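Local coordinates for protein multicopper oxidase (Aquifex aeolicus, PDB 6TTD) that probably couples one-electron oxidation of metal ions or organic substrates at a type 1 copper to the reduction of dioxygen to water at a three-copper cluster, at residues A[450-455]-A[509-514]. Residues are numbered along the deposited sequence; the frame is centred on the assembly and turned at random.
Sequences YHPMHI and CHILEH. With CU (copper (II) ion), chain C; CU (copper (II) ion), chain E; CU (copper (II) ion), chain F.
Met-453 and Cys-509 face each other as an antiparallel, non-hydrogen-bonded pair, and beside this pair His-510 N donates to Pro-452 O at 2.7 Å (N-H...O angle 154°). This is the cupredoxin layout of multicopper oxidases: the end of strand 503-509 and the turn into helix 512-516 meet strand 451-455 around a type 1 copper. That copper is gripped by His-451 ND1, Cys-509 SG at 2.2 Å and His-514 ND1. The two imidazoles meet rim to rim, both ND1 atoms turned to the same metal, which keeps them close without a hydrogen bond; Thr-447 and the carbonyl of His-223 hold the far nitrogens. Extended away from its own backbone N (chi1 -179°), Cys-509 sends SG to the edge of the His-451 ring; SG also accepts a hydrogen bond from Ile-511 N at 3.3 Å, a bond that probably draws off some of the thiolate's charge. Met-453 curls back, bringing SD to Cys-509 CB at 3.8 Å. Next in sequence, His-510 binds a trinuclear-cluster copper with His-120 and His-159, while His-454, steadied by the carbonyl of Asp-479, binds another with His-118; the edge of His-510 points to the face of His-454 in an offset edge-to-face pair, planes at 72°. Such a Cys-His step is the family's presumed electron path. Beside the copper ligands, Ile-511 CG1 presses tightly on Pro-452 CD, and its CD1 lies over one face of the Tyr-450 ring, 4.1 Å from the centroid.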
loop_
_atom_site.group_PDB
_atom_site.type_symbol
_atom_site.label_atom_id
_atom_site.label_comp_id
_atom_site.label_asym_id
_atom_site.label_seq_id
_atom_site.Cartn_x
_atom_site.Cartn_y
_atom_site.Cartn_z
ATOM N N TYR A 450 1.189 17.076 3.312
ATOM C CA TYR A 450 0.134 16.073 3.269
ATOM C C TYR A 450 0.455 14.903 4.199
ATOM O O TYR A 450 1.626 14.665 4.569
ATOM C CB TYR A 450 -0.038 15.569 1.852
ATOM C CG TYR A 450 0.846 14.354 1.479
ATOM C CD1 TYR A 450 0.289 13.104 1.329
ATOM C CD2 TYR A 450 2.213 14.496 1.229
ATOM C CE1 TYR A 450 1.038 12.000 0.961
ATOM C CE2 TYR A 450 2.988 13.412 0.826
ATOM C CZ TYR A 450 2.376 12.153 0.703
ATOM O OH TYR A 450 3.055 11.015 0.314
ATOM N N HIS A 451 -0.625 14.165 4.612
ATOM C CA HIS A 451 -0.435 12.943 5.393
ATOM C C HIS A 451 -1.360 11.878 4.821
ATOM O O HIS A 451 -2.584 12.092 4.781
ATOM C CB HIS A 451 -0.737 13.155 6.895
ATOM C CG HIS A 451 0.084 14.241 7.526
ATOM N ND1 HIS A 451 1.368 14.028 7.969
ATOM C CD2 HIS A 451 -0.168 15.558 7.716
ATOM C CE1 HIS A 451 1.871 15.163 8.427
ATOM N NE2 HIS A 451 0.969 16.119 8.261
ATOM N N PRO A 452 -0.831 10.737 4.364
ATOM C CA PRO A 452 -1.723 9.655 3.924
ATOM C C PRO A 452 -2.138 8.831 5.123
ATOM O O PRO A 452 -1.306 8.076 5.652
ATOM C CB PRO A 452 -0.862 8.879 2.916
ATOM C CG PRO A 452 0.612 9.093 3.376
ATOM C CD PRO A 452 0.615 10.431 4.168
ATOM N N MET A 453 -3.368 9.081 5.639
ATOM C CA MET A 453 -3.816 8.519 6.920
ATOM C C MET A 453 -4.456 7.147 6.700
ATOM O O MET A 453 -5.400 7.001 5.908
ATOM C CB MET A 453 -4.804 9.436 7.660
ATOM C CG MET A 453 -4.173 10.761 8.018
ATOM S SD MET A 453 -2.665 10.632 9.038
ATOM C CE MET A 453 -3.345 9.997 10.578
ATOM N N HIS A 454 -3.961 6.159 7.457
ATOM C CA HIS A 454 -4.291 4.748 7.308
ATOM C C HIS A 454 -4.845 4.255 8.644
ATOM O O HIS A 454 -4.360 4.677 9.708
ATOM C CB HIS A 454 -3.003 4.015 6.894
ATOM C CG HIS A 454 -3.103 2.530 6.966
ATOM N ND1 HIS A 454 -4.082 1.826 6.288
ATOM C CD2 HIS A 454 -2.340 1.606 7.627
ATOM C CE1 HIS A 454 -3.908 0.532 6.525
ATOM N NE2 HIS A 454 -2.873 0.380 7.348
ATOM N N ILE A 455 -5.867 3.394 8.609
ATOM C CA ILE A 455 -6.294 2.664 9.803
ATOM C C ILE A 455 -6.114 1.180 9.549
ATOM O O ILE A 455 -6.342 0.697 8.432
ATOM C CB ILE A 455 -7.750 2.951 10.240
ATOM C CG1 ILE A 455 -8.758 2.538 9.131
ATOM C CG2 ILE A 455 -7.923 4.430 10.616
ATOM C CD1 ILE A 455 -10.283 2.710 9.536
ATOM N N CYS A 509 -0.211 7.837 10.231
ATOM C CA CYS A 509 0.245 8.338 8.942
ATOM C C CYS A 509 1.108 7.286 8.253
ATOM O O CYS A 509 1.904 6.576 8.901
ATOM C CB CYS A 509 1.024 9.648 9.130
ATOM S SG CYS A 509 1.575 10.307 7.602
ATOM N N HIS A 510 0.949 7.169 6.927
ATOM C CA HIS A 510 1.755 6.200 6.201
ATOM C C HIS A 510 2.958 6.821 5.504
ATOM O O HIS A 510 3.602 6.159 4.692
ATOM C CB HIS A 510 0.895 5.435 5.208
ATOM C CG HIS A 510 1.381 4.038 4.982
ATOM N ND1 HIS A 510 2.507 3.765 4.237
ATOM C CD2 HIS A 510 0.898 2.837 5.403
ATOM C CE1 HIS A 510 2.681 2.447 4.187
ATOM N NE2 HIS A 510 1.718 1.864 4.872
ATOM N N ILE A 511 3.300 8.072 5.812
ATOM C CA ILE A 511 4.667 8.496 5.570
ATOM C C ILE A 511 5.508 7.812 6.659
ATOM O O ILE A 511 5.322 8.058 7.867
ATOM C CB ILE A 511 4.787 10.026 5.570
ATOM C CG1 ILE A 511 4.007 10.578 4.328
ATOM C CG2 ILE A 511 6.298 10.463 5.522
ATOM C CD1 ILE A 511 3.770 12.065 4.375
ATOM N N LEU A 512 6.372 6.875 6.244
ATOM C CA LEU A 512 6.987 5.973 7.224
ATOM C C LEU A 512 7.897 6.709 8.246
ATOM O O LEU A 512 7.956 6.306 9.419
ATOM C CB LEU A 512 7.759 4.870 6.501
ATOM C CG LEU A 512 6.918 3.979 5.588
ATOM C CD1 LEU A 512 7.793 2.794 5.045
ATOM C CD2 LEU A 512 5.650 3.471 6.229
ATOM N N GLU A 513 8.575 7.797 7.849
ATOM C CA GLU A 513 9.302 8.605 8.847
ATOM C C GLU A 513 8.350 9.288 9.844
ATOM O O GLU A 513 8.698 9.436 11.030
ATOM C CB GLU A 513 10.161 9.657 8.157
ATOM C CG GLU A 513 11.438 9.091 7.420
ATOM C CD GLU A 513 11.097 8.210 6.217
ATOM O OE1 GLU A 513 10.120 8.531 5.476
ATOM O OE2 GLU A 513 11.791 7.181 6.002
ATOM N N HIS A 514 7.140 9.706 9.399
ATOM C CA HIS A 514 6.166 10.234 10.354
ATOM C C HIS A 514 5.720 9.143 11.301
ATOM O O HIS A 514 5.669 9.342 12.515
ATOM C CB HIS A 514 4.944 10.801 9.631
ATOM C CG HIS A 514 5.273 11.990 8.790
ATOM N ND1 HIS A 514 4.319 12.717 8.103
ATOM C CD2 HIS A 514 6.464 12.577 8.520
ATOM C CE1 HIS A 514 4.911 13.703 7.453
ATOM N NE2 HIS A 514 6.209 13.642 7.690
HETATM CU CU CU C . 2.391 12.281 7.998
HETATM CU CU CU E . -1.884 -1.206 7.792
HETATM CU CU CU F . 1.348 -0.259 5.269
#